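Local coordinates for protein 3-oxosteroid 1-dehydrogenase (Sterolibacterium denitrificans, PDB 7P18) that probably catalyses the FAD-dependent desaturation of 3-oxosteroids to 3-oxo-Delta(1)-steroids, handing the electrons on to an acceptor, at residues T72-A77 with S530-A535; G155-L158 with A162-T165; V171-E176 with N394-P399; L236-A241 with M308-R313; R355-A360 with G367-E372. All coordinates share one frame; numbering follows the deposited sequence. Where two conformers were deposited one is given.

Contact 1 (T72-A77 with S530-A535); sequences TYLKAA and SVMGKA
Met532 and Ala535 meet Leu74 and Ala77 where two overlapping beta turns, type I from Ser530 to Gly533 and type II' from Met532 to Ala535, pack against the end of helix 67-78. The pairing illustrates how an irregular loop, here the one between strand 521-523 and helix 543-559, can be fitted to a helix by apolar atoms and a water. Met532, its side chain about 9 Å from the bound FAD, spans the gap. Its CB points neither at the helix nor away from it, and CG lies beside the backbone N (chi1 -60°); a second bend at chi2 then swings the sulfur across. SD rests 3.6 Å from CD2 of Leu74, the nearest approach of these two residues, and CE is 4.2 Å from the same CD2. The two chains are set at a slant, and SD and CE both lie near that one methyl. Trp54 and helix 84-104 border the same buried patch, Tyr90 touching Met532 and Leu91 touching Leu74. The turn that presents Met532 is pinned from within, for its N donates to Ser530 OG at 3.0 Å in an ST turn. Further along, Ala535 CB lies 4.0 Å from Ala77 CB and 3.4 Å from Ala77 O. That carbonyl is not left to the Ala535 methyl alone: one water donates to Ala77 O at 2.9 Å and accepts from Lys534 N at the same length.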
# COMPACT_ATOMS: atom_id res chain seq x y z
N THR A 72 -10.20 17.25 12.40
CA THR A 72 -10.45 16.62 13.71
C THR A 72 -9.91 15.18 13.70
O THR A 72 -9.16 14.79 14.60
CB THR A 72 -11.93 16.73 14.06
OG1 THR A 72 -12.21 18.11 14.31
CG2 THR A 72 -12.29 15.89 15.26
N TYR A 73 -10.30 14.43 12.69
CA TYR A 73 -9.86 13.03 12.49
C TYR A 73 -8.33 12.94 12.38
O TYR A 73 -7.76 12.12 13.10
CB TYR A 73 -10.57 12.45 11.28
CG TYR A 73 -10.35 10.99 11.05
CD1 TYR A 73 -10.98 10.04 11.83
CD2 TYR A 73 -9.54 10.55 10.02
CE1 TYR A 73 -10.83 8.67 11.60
CE2 TYR A 73 -9.38 9.19 9.77
CZ TYR A 73 -10.05 8.25 10.54
OH TYR A 73 -9.89 6.89 10.29
N LEU A 74 -7.70 13.73 11.52
CA LEU A 74 -6.22 13.67 11.36
C LEU A 74 -5.50 14.12 12.63
O LEU A 74 -4.47 13.53 12.97
CB LEU A 74 -5.77 14.45 10.12
CG LEU A 74 -6.11 13.79 8.79
CD1 LEU A 74 -5.50 14.58 7.67
CD2 LEU A 74 -5.60 12.34 8.80
N LYS A 75 -5.99 15.13 13.35
CA LYS A 75 -5.33 15.56 14.61
C LYS A 75 -5.46 14.42 15.63
O LYS A 75 -4.50 14.11 16.30
CB LYS A 75 -5.92 16.88 15.13
CG LYS A 75 -5.48 18.09 14.33
CD LYS A 75 -6.17 19.36 14.81
CE LYS A 75 -5.73 19.76 16.21
NZ LYS A 75 -4.31 20.20 16.19
N ALA A 76 -6.61 13.79 15.71
CA ALA A 76 -6.83 12.65 16.62
C ALA A 76 -5.89 11.51 16.22
O ALA A 76 -5.30 10.90 17.12
CB ALA A 76 -8.27 12.23 16.61
N ALA A 77 -5.72 11.24 14.93
CA ALA A 77 -4.98 10.04 14.48
C ALA A 77 -3.48 10.28 14.61
O ALA A 77 -2.75 9.31 14.91
CB ALA A 77 -5.36 9.68 13.08
N SER A 530 6.01 10.27 7.03
CA SER A 530 4.56 10.19 6.78
C SER A 530 3.82 11.37 7.42
O SER A 530 3.93 11.59 8.66
CB SER A 530 4.00 8.90 7.32
OG SER A 530 2.59 8.86 7.12
N VAL A 531 2.97 12.01 6.62
CA VAL A 531 2.06 13.09 7.12
C VAL A 531 1.06 12.46 8.08
O VAL A 531 0.39 13.18 8.81
CB VAL A 531 1.38 13.82 5.94
CG1 VAL A 531 0.33 12.93 5.26
CG2 VAL A 531 0.78 15.15 6.42
N MET A 532 0.93 11.12 8.06
CA MET A 532 -0.04 10.40 8.88
C MET A 532 0.58 9.94 10.20
O MET A 532 -0.10 9.24 10.98
CB MET A 532 -0.63 9.23 8.07
CG MET A 532 -1.34 9.69 6.79
SD MET A 532 -2.69 10.87 7.19
CE MET A 532 -3.26 11.21 5.53
N GLY A 533 1.79 10.39 10.51
CA GLY A 533 2.41 10.09 11.81
C GLY A 533 2.62 8.59 12.00
O GLY A 533 3.18 7.94 11.12
N LYS A 534 2.08 8.03 13.08
CA LYS A 534 2.13 6.56 13.33
C LYS A 534 0.78 5.92 13.01
O LYS A 534 0.44 4.92 13.61
CB LYS A 534 2.58 6.33 14.77
CG LYS A 534 3.98 6.82 15.07
CD LYS A 534 4.34 6.75 16.53
CE LYS A 534 5.71 7.29 16.83
NZ LYS A 534 5.96 7.13 18.28
N ALA A 535 0.04 6.50 12.06
CA ALA A 535 -1.36 6.10 11.80
C ALA A 535 -1.57 5.85 10.31
O ALA A 535 -0.70 6.12 9.49
CB ALA A 535 -2.31 7.13 12.35
O HOH W 1 0.12 8.83 15.12

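Contact 2 (G155-L158 with A162-T165); sequences GTLL and ASMT
Leu158 and Ala162 face each other as an antiparallel hydrogen-bonded pair, and the rotamers around them set which atoms meet on each face. Leu158 N donates to Ala162 O at 2.7 Å, almost straight at 176°, while Ala162 N returns a bond of 3.0 Å to Leu158 O. On the face these two residues share, the Leu158 CG swings away from its own N (chi1 -173°), and CB sits 3.8 Å from Ala162 CB. Met164 adds to this packing: CG stays beside its backbone N and chi2 is extended, which carries SD to 3.9 Å from Leu158 CB with the leucine methyls just beyond; the bend at chi3 turns only CE. Helix 179-191 touches all three side chains, through Ser186 and Leu187. Leu157 turns to the other face; its CG stays beside the backbone N, and CD2 lies 3.5 Å from Ser163 OG. That is a contact of carbon with oxygen, the hydroxyl having its hydrogen bond with Lys205 O. Past the paired residues the backbones part, and a water fills in, donating to Thr156 O at 2.8 Å and accepting from Met164 N at 2.9 Å. Thr156 itself touches the bound androsta-1,4-diene-3,17-dione. The whole is a short two-stranded beta hairpin, closed by a three-residue connection, with one end beside the steroid pocket.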
# COMPACT_ATOMS: atom_id res chain seq x y z
N GLY A 155 -2.51 -12.35 -8.09
CA GLY A 155 -3.53 -12.43 -7.03
C GLY A 155 -4.52 -11.28 -7.07
O GLY A 155 -5.58 -11.44 -6.48
N THR A 156 -4.18 -10.13 -7.66
CA THR A 156 -5.09 -8.95 -7.73
C THR A 156 -6.03 -9.09 -8.93
O THR A 156 -6.87 -8.19 -9.15
CB THR A 156 -4.35 -7.60 -7.78
OG1 THR A 156 -3.57 -7.50 -8.97
CG2 THR A 156 -3.48 -7.35 -6.57
N LEU A 157 -5.89 -10.19 -9.69
CA LEU A 157 -6.66 -10.43 -10.93
C LEU A 157 -7.62 -11.60 -10.72
O LEU A 157 -7.32 -12.49 -9.90
CB LEU A 157 -5.67 -10.74 -12.06
CG LEU A 157 -4.57 -9.71 -12.29
CD1 LEU A 157 -3.53 -10.25 -13.27
CD2 LEU A 157 -5.14 -8.38 -12.78
N LEU A 158 -8.72 -11.61 -11.48
CA LEU A 158 -9.75 -12.67 -11.41
C LEU A 158 -9.24 -13.92 -12.12
O LEU A 158 -8.94 -13.81 -13.34
CB LEU A 158 -11.03 -12.18 -12.09
CG LEU A 158 -12.24 -13.10 -11.95
CD1 LEU A 158 -12.51 -13.40 -10.49
CD2 LEU A 158 -13.45 -12.50 -12.63
N ALA A 162 -8.04 -11.55 -15.12
CA ALA A 162 -8.94 -10.42 -15.46
C ALA A 162 -8.83 -9.32 -14.41
O ALA A 162 -8.97 -9.61 -13.21
CB ALA A 162 -10.36 -10.92 -15.60
N SER A 163 -8.56 -8.10 -14.86
CA SER A 163 -8.44 -6.91 -13.97
C SER A 163 -9.82 -6.59 -13.40
O SER A 163 -10.81 -6.67 -14.18
CB SER A 163 -7.87 -5.77 -14.72
OG SER A 163 -6.51 -6.04 -15.05
N MET A 164 -9.90 -6.26 -12.10
CA MET A 164 -11.14 -5.69 -11.48
C MET A 164 -10.80 -4.46 -10.63
O MET A 164 -9.66 -4.35 -10.14
CB MET A 164 -11.80 -6.72 -10.58
CG MET A 164 -12.17 -8.02 -11.33
SD MET A 164 -12.81 -9.27 -10.20
CE MET A 164 -11.59 -9.25 -8.87
N THR A 165 -11.79 -3.58 -10.43
CA THR A 165 -11.76 -2.50 -9.43
C THR A 165 -12.02 -3.14 -8.08
O THR A 165 -12.58 -4.26 -8.06
CB THR A 165 -12.83 -1.44 -9.73
OG1 THR A 165 -14.12 -2.06 -9.63
CG2 THR A 165 -12.63 -0.83 -11.10
O HOH W 2 -7.47 -5.81 -10.55

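Contact 3 (V171-E176 with N394-P399); sequences VMLAKE and NYPMGP
Asn394, the last residue of helix 389-394, offers its backbone O to the ammonium end of Lys175, whose side chain crosses that of the asparagine at about a right angle. The Lys175 NZ to Asn394 O bond, 3.1 Å long, is weak, and NZ has another weak partner in a glycerol molecule, probably from the crystallisation liquor. Next comes Tyr395, whose ring carries Asn394 CB over the centre of one face, 3.8 Å above the plane. The lysine methylenes run slantwise past this ring, with CE 3.8 Å from Tyr395 CE1, while the hydroxyl of the tyrosine is bound to Asp469. Pro396 follows and meets Leu173 through CG, which lies 3.6 Å from Leu173 CD2; the leucine CG is anti to its backbone N (chi1 -170°). An alanine in place of Lys175 would strip Asn394 O of this donor and is likely to leave Tyr395 CE1 without its aliphatic neighbour. At positive phi (63°), Lys175 is the C-prime residue of the Schellman motif that ends helix 166-174, marked by the bond of 2.8 Å from Glu176 N to Val171 O and a weak companion from Lys175 N to Met172 O.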
# COMPACT_ATOMS: atom_id res chain seq x y z
N VAL A 171 -17.69 -7.26 -3.71
CA VAL A 171 -18.91 -8.10 -3.84
C VAL A 171 -18.55 -9.59 -3.67
O VAL A 171 -19.28 -10.32 -2.98
CB VAL A 171 -19.54 -7.86 -5.22
CG1 VAL A 171 -20.60 -8.89 -5.51
CG2 VAL A 171 -20.07 -6.44 -5.39
N MET A 172 -17.46 -10.03 -4.31
CA MET A 172 -17.04 -11.45 -4.37
C MET A 172 -16.44 -11.90 -3.03
O MET A 172 -16.76 -13.03 -2.59
CB MET A 172 -16.02 -11.65 -5.49
CG MET A 172 -16.58 -11.35 -6.87
SD MET A 172 -15.38 -11.55 -8.22
CE MET A 172 -14.20 -12.67 -7.47
N LEU A 173 -15.61 -11.06 -2.40
CA LEU A 173 -14.92 -11.38 -1.10
C LEU A 173 -15.96 -11.38 0.04
O LEU A 173 -15.85 -12.26 0.92
CB LEU A 173 -13.81 -10.35 -0.83
CG LEU A 173 -12.84 -10.65 0.32
CD1 LEU A 173 -13.43 -10.31 1.68
CD2 LEU A 173 -12.35 -12.08 0.29
N ALA A 174 -16.92 -10.45 0.02
CA ALA A 174 -17.99 -10.34 1.04
C ALA A 174 -19.12 -11.35 0.74
O ALA A 174 -19.94 -11.60 1.67
CB ALA A 174 -18.50 -8.93 1.13
N LYS A 175 -19.12 -11.93 -0.48
CA LYS A 175 -20.12 -12.93 -0.94
C LYS A 175 -21.51 -12.27 -0.97
O LYS A 175 -22.46 -12.82 -0.37
CB LYS A 175 -20.14 -14.17 -0.03
CG LYS A 175 -18.81 -14.90 0.08
CD LYS A 175 -18.93 -16.39 0.32
CE LYS A 175 -17.65 -17.12 -0.04
NZ LYS A 175 -17.91 -18.28 -0.93
N GLU A 176 -21.63 -11.10 -1.59
CA GLU A 176 -22.91 -10.39 -1.74
C GLU A 176 -23.63 -10.98 -2.96
O GLU A 176 -23.01 -11.67 -3.76
CB GLU A 176 -22.65 -8.88 -1.87
CG GLU A 176 -21.90 -8.31 -0.68
CD GLU A 176 -21.84 -6.80 -0.67
OE1 GLU A 176 -21.81 -6.20 -1.77
OE2 GLU A 176 -21.87 -6.21 0.43
N ASN A 394 -14.63 -22.16 1.56
CA ASN A 394 -15.42 -20.93 1.25
C ASN A 394 -14.57 -19.72 0.83
O ASN A 394 -15.08 -18.91 0.02
CB ASN A 394 -16.36 -20.59 2.40
CG ASN A 394 -17.52 -21.57 2.37
OD1 ASN A 394 -17.59 -22.49 3.17
ND2 ASN A 394 -18.23 -21.58 1.28
N TYR A 395 -13.34 -19.58 1.33
CA TYR A 395 -12.68 -18.24 1.38
C TYR A 395 -11.27 -18.28 0.83
O TYR A 395 -10.60 -19.29 0.96
CB TYR A 395 -12.65 -17.73 2.82
CG TYR A 395 -14.00 -17.58 3.46
CD1 TYR A 395 -15.03 -16.91 2.82
CD2 TYR A 395 -14.23 -18.05 4.73
CE1 TYR A 395 -16.27 -16.73 3.43
CE2 TYR A 395 -15.47 -17.90 5.35
CZ TYR A 395 -16.49 -17.23 4.69
OH TYR A 395 -17.69 -17.05 5.31
N PRO A 396 -10.79 -17.16 0.25
CA PRO A 396 -9.39 -17.02 -0.14
C PRO A 396 -8.59 -16.69 1.12
O PRO A 396 -9.17 -16.28 2.12
CB PRO A 396 -9.41 -15.87 -1.14
CG PRO A 396 -10.51 -14.99 -0.68
CD PRO A 396 -11.53 -15.91 0.02
N MET A 397 -7.27 -16.88 1.05
CA MET A 397 -6.33 -16.40 2.09
C MET A 397 -4.96 -16.20 1.44
O MET A 397 -4.21 -17.17 1.26
CB MET A 397 -6.25 -17.37 3.27
CG MET A 397 -5.48 -16.79 4.47
SD MET A 397 -6.11 -15.23 5.12
CE MET A 397 -7.72 -15.72 5.77
N GLY A 398 -4.67 -14.96 1.05
CA GLY A 398 -3.49 -14.61 0.25
C GLY A 398 -3.40 -15.48 -0.99
O GLY A 398 -4.34 -15.49 -1.79
N PRO A 399 -2.32 -16.27 -1.17
CA PRO A 399 -2.21 -17.11 -2.36
C PRO A 399 -3.23 -18.26 -2.42
O PRO A 399 -3.39 -18.78 -3.48
CB PRO A 399 -0.78 -17.67 -2.27
CG PRO A 399 -0.52 -17.71 -0.77
CD PRO A 399 -1.18 -16.45 -0.24

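Contact 4 (L236-A241 with M308-R313); sequences LITEGA and MDIGAR
Leu236, on an edge strand, and Ile310, just past the end of helix 302-309, keep their backbones well separated, CA to CA 8.5 Å, so that side chains alone bridge the gap. Ile310 is the residue both strand side chains meet. Its CG1 takes the crowded position between the backbone N and the carbonyl carbon (chi1 68°), and from there the chain extends to put CD1 out in front. This one methyl meets two strand residues. Leu236 comes to it at about a right angle, its CD1 3.6 Å from Ile310 CD1 and 4.1 Å from Ile310 CG1. Thr238, two residues further along and pointing to the same side of the strand, approaches tip to tip: its CG2 stands 4.0 Å from Ile310 CD1. Val246 of the adjoining strand 245-253 touches both Leu236 and Ile310, extending the apolar patch across the sheet. The small contact lies near the protein surface, away from the chain's centre, although Phe233, an FAD-binding residue, belongs to the same strand. On the helix side, Gly311 N bonds to Met308 O at 3.0 Å, and Gly311 has positive phi (104°). The arrangement thus joins the outermost strand of a four-stranded mixed sheet to a helix terminated by a Schellman motif.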
# COMPACT_ATOMS: atom_id res chain seq x y z
N LEU A 236 23.36 13.76 -4.70
CA LEU A 236 22.87 15.14 -4.94
C LEU A 236 24.07 16.02 -5.35
O LEU A 236 25.18 15.80 -4.83
CB LEU A 236 22.26 15.63 -3.62
CG LEU A 236 20.95 14.95 -3.20
CD1 LEU A 236 20.61 15.26 -1.74
CD2 LEU A 236 19.85 15.39 -4.10
N ILE A 237 23.84 16.97 -6.25
CA ILE A 237 24.79 18.08 -6.54
C ILE A 237 24.35 19.29 -5.71
O ILE A 237 23.17 19.64 -5.74
CB ILE A 237 24.84 18.35 -8.06
CG1 ILE A 237 25.24 17.06 -8.80
CG2 ILE A 237 25.77 19.52 -8.37
CD1 ILE A 237 25.07 17.11 -10.30
N THR A 238 25.26 19.90 -4.95
CA THR A 238 24.96 21.12 -4.16
C THR A 238 25.94 22.27 -4.49
O THR A 238 27.00 22.01 -5.04
CB THR A 238 25.00 20.83 -2.66
OG1 THR A 238 26.34 20.49 -2.34
CG2 THR A 238 24.06 19.71 -2.25
N GLU A 239 25.52 23.49 -4.16
CA GLU A 239 26.33 24.74 -4.19
C GLU A 239 26.10 25.49 -2.88
O GLU A 239 25.02 25.28 -2.27
CB GLU A 239 25.91 25.64 -5.35
CG GLU A 239 26.15 25.03 -6.71
CD GLU A 239 25.72 25.92 -7.87
OE1 GLU A 239 25.09 26.98 -7.60
OE2 GLU A 239 25.99 25.56 -9.03
N GLY A 240 27.05 26.35 -2.50
CA GLY A 240 26.96 27.26 -1.34
C GLY A 240 28.00 26.90 -0.31
O GLY A 240 28.20 25.70 -0.08
N ALA A 241 28.64 27.89 0.29
CA ALA A 241 29.59 27.66 1.40
C ALA A 241 28.80 27.48 2.71
O ALA A 241 29.13 26.51 3.43
CB ALA A 241 30.61 28.78 1.48
N MET A 308 20.48 12.84 3.89
CA MET A 308 20.92 12.94 5.30
C MET A 308 22.41 13.32 5.30
O MET A 308 22.80 14.09 6.17
CB MET A 308 20.65 11.63 6.06
CG MET A 308 19.16 11.39 6.20
SD MET A 308 18.77 9.92 7.16
CE MET A 308 19.22 10.42 8.82
N ASP A 309 23.16 12.87 4.29
CA ASP A 309 24.59 13.21 4.12
C ASP A 309 24.74 14.74 4.00
O ASP A 309 25.77 15.23 4.46
CB ASP A 309 25.18 12.55 2.87
CG ASP A 309 25.50 11.07 3.00
OD1 ASP A 309 25.51 10.56 4.15
OD2 ASP A 309 25.74 10.45 1.92
N ILE A 310 23.77 15.47 3.41
CA ILE A 310 23.86 16.96 3.30
C ILE A 310 23.07 17.69 4.39
O ILE A 310 22.88 18.90 4.23
CB ILE A 310 23.48 17.46 1.89
CG1 ILE A 310 22.01 17.25 1.56
CG2 ILE A 310 24.39 16.84 0.84
CD1 ILE A 310 21.53 18.03 0.36
N GLY A 311 22.64 17.02 5.47
CA GLY A 311 22.02 17.69 6.64
C GLY A 311 20.49 17.56 6.72
O GLY A 311 19.92 18.10 7.68
N ALA A 312 19.84 16.84 5.81
CA ALA A 312 18.38 16.63 5.90
C ALA A 312 18.06 15.92 7.21
O ALA A 312 18.80 15.03 7.62
CB ALA A 312 17.91 15.84 4.71
N ARG A 313 16.98 16.30 7.86
CA ARG A 313 16.45 15.63 9.07
C ARG A 313 15.53 14.47 8.67
O ARG A 313 14.84 14.57 7.62
CB ARG A 313 15.70 16.64 9.95
CG ARG A 313 15.05 16.03 11.19
CD ARG A 313 14.68 17.14 12.15
NE ARG A 313 13.90 16.59 13.22
CZ ARG A 313 14.41 15.92 14.24
NH1 ARG A 313 15.72 15.75 14.34
NH2 ARG A 313 13.60 15.44 15.17

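Contact 5 (R355-A360 with G367-E372); sequences RFINEA and GAAMYE
The loop leading into helix 363-377 folds back over that helix, and Phe356 and Ile357 are the side chains with which it touches Ala369 and Met370. Ile357 supplies the closest approach: with CG1 anti to the backbone N and chi2 near 63°, CD1 comes 3.5 Å from the methyl CB of Ala369. Phe356 lies alongside, and Ala369 O and Met370 CA approach its ring obliquely. CD1 of the ring is 3.7 Å from Ala369 O, while CE1 is 3.8 Å from Met370 CA and 4.1 Å from Met370 CG. The ring reaches this spot with CG tucked between the backbone N and the carbonyl carbon (chi1 57°). Replacing Phe356 with an alanine takes away the ring and is likely to leave Met370 CG and Ala369 O without the neighbour that covers them. The loop has its own internal bracing. Arg355 grips Glu359 side-on: NE gives OE2 a bond of 2.9 Å lying in the guanidinium plane, and NH2 gives OE1 a salt bridge of the same length. Each oxygen uses its syn lone pair. Asp453 is a second anionic partner for Arg355 NH2, and Val348 N donates to Glu359 OE2. Just before Glu359, Asn358 OD1 accepts from Ala360 N at 2.9 Å, an Asx turn in which the donor stands well above the carbonyl plane. The chemistry therefore divides: contact with the helix rests on van der Waals packing, whereas charged and polar bonds within the loop probably hold it in the shape that presents Phe356 and Ile357.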
# COMPACT_ATOMS: atom_id res chain seq x y z
N ARG A 355 -4.64 -15.72 21.47
CA ARG A 355 -4.94 -14.53 20.63
C ARG A 355 -4.35 -13.28 21.29
O ARG A 355 -4.28 -13.23 22.53
CB ARG A 355 -6.45 -14.38 20.40
CG ARG A 355 -7.03 -15.48 19.53
CD ARG A 355 -8.54 -15.35 19.43
NE ARG A 355 -8.95 -14.11 18.78
CZ ARG A 355 -9.81 -13.21 19.27
NH1 ARG A 355 -10.40 -13.39 20.44
NH2 ARG A 355 -10.07 -12.11 18.57
N PHE A 356 -3.97 -12.26 20.50
CA PHE A 356 -3.37 -11.01 21.05
C PHE A 356 -3.86 -9.77 20.30
O PHE A 356 -3.52 -8.62 20.76
CB PHE A 356 -1.84 -11.06 21.02
CG PHE A 356 -1.22 -11.30 19.68
CD1 PHE A 356 -0.91 -10.25 18.86
CD2 PHE A 356 -0.96 -12.59 19.23
CE1 PHE A 356 -0.35 -10.48 17.61
CE2 PHE A 356 -0.43 -12.82 17.98
CZ PHE A 356 -0.13 -11.75 17.16
N ILE A 357 -4.61 -9.97 19.21
CA ILE A 357 -5.05 -8.88 18.31
C ILE A 357 -6.41 -9.24 17.71
O ILE A 357 -6.60 -10.38 17.26
CB ILE A 357 -4.00 -8.60 17.22
CG1 ILE A 357 -4.34 -7.38 16.37
CG2 ILE A 357 -3.69 -9.82 16.34
CD1 ILE A 357 -4.41 -6.06 17.11
N ASN A 358 -7.27 -8.21 17.59
CA ASN A 358 -8.43 -8.23 16.67
C ASN A 358 -7.95 -8.69 15.30
O ASN A 358 -7.18 -7.94 14.65
CB ASN A 358 -9.16 -6.88 16.65
CG ASN A 358 -10.31 -6.83 15.65
OD1 ASN A 358 -10.65 -7.82 15.03
ND2 ASN A 358 -10.91 -5.66 15.52
N GLU A 359 -8.39 -9.85 14.81
CA GLU A 359 -7.92 -10.35 13.49
C GLU A 359 -8.32 -9.39 12.37
O GLU A 359 -7.63 -9.36 11.37
CB GLU A 359 -8.45 -11.73 13.14
CG GLU A 359 -7.86 -12.85 13.99
CD GLU A 359 -8.38 -13.02 15.39
OE1 GLU A 359 -9.40 -12.36 15.76
OE2 GLU A 359 -7.75 -13.79 16.14
N ALA A 360 -9.43 -8.67 12.52
CA ALA A 360 -9.90 -7.65 11.57
C ALA A 360 -9.18 -6.30 11.77
O ALA A 360 -9.55 -5.37 11.08
CB ALA A 360 -11.40 -7.47 11.70
N GLY A 367 0.42 -5.36 12.52
CA GLY A 367 1.90 -5.44 12.57
C GLY A 367 2.43 -4.92 13.90
O GLY A 367 3.24 -5.64 14.57
N ALA A 368 1.99 -3.75 14.34
CA ALA A 368 2.45 -3.15 15.60
C ALA A 368 2.13 -4.09 16.76
O ALA A 368 2.97 -4.22 17.66
CB ALA A 368 1.84 -1.80 15.82
N ALA A 369 0.97 -4.75 16.74
CA ALA A 369 0.53 -5.64 17.83
C ALA A 369 1.39 -6.91 17.82
O ALA A 369 1.56 -7.46 18.91
CB ALA A 369 -0.94 -5.98 17.69
N MET A 370 1.84 -7.37 16.66
CA MET A 370 2.75 -8.57 16.59
C MET A 370 4.04 -8.23 17.38
O MET A 370 4.45 -9.02 18.25
CB MET A 370 3.10 -8.94 15.15
CG MET A 370 1.92 -9.49 14.35
SD MET A 370 2.29 -9.76 12.66
CE MET A 370 3.52 -11.07 12.72
N TYR A 371 4.60 -7.05 17.15
CA TYR A 371 5.84 -6.61 17.87
C TYR A 371 5.52 -6.43 19.34
O TYR A 371 6.33 -6.82 20.21
CB TYR A 371 6.46 -5.38 17.22
CG TYR A 371 7.28 -5.67 15.99
CD1 TYR A 371 8.53 -6.28 16.08
CD2 TYR A 371 6.79 -5.41 14.72
CE1 TYR A 371 9.28 -6.55 14.94
CE2 TYR A 371 7.53 -5.66 13.58
CZ TYR A 371 8.77 -6.27 13.69
OH TYR A 371 9.47 -6.50 12.57
N GLU A 372 4.37 -5.86 19.67
CA GLU A 372 4.01 -5.61 21.08
C GLU A 372 3.88 -6.95 21.81
O GLU A 372 4.44 -7.09 22.94
CB GLU A 372 2.72 -4.79 21.19
CG GLU A 372 2.46 -4.25 22.57
CD GLU A 372 1.89 -5.21 23.60
OE1 GLU A 372 1.32 -6.27 23.18
OE2 GLU A 372 2.03 -4.91 24.83

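In the fold
All five contacts belong to one chain. Contact 1 closes the longest loop, and the other four are nested inside it. Contact 2 precedes contact 3 in the chain, whose own loop encloses contacts 4 and 5 in turn. Only contacts 2 and 3 touch: strand 162-163 is followed, after two residues, by helix 166-174, and in the conformer given Met172 lies against Leu158 and Met164. Contacts 3 and 4 are farthest apart, about 50 Å between centres, on opposite sides of the chain's centre. Of the five, only contact 2 borders the steroid, through Thr156; contact 1 comes within about 9 Å of FAD, and the others join outer parts of the fold.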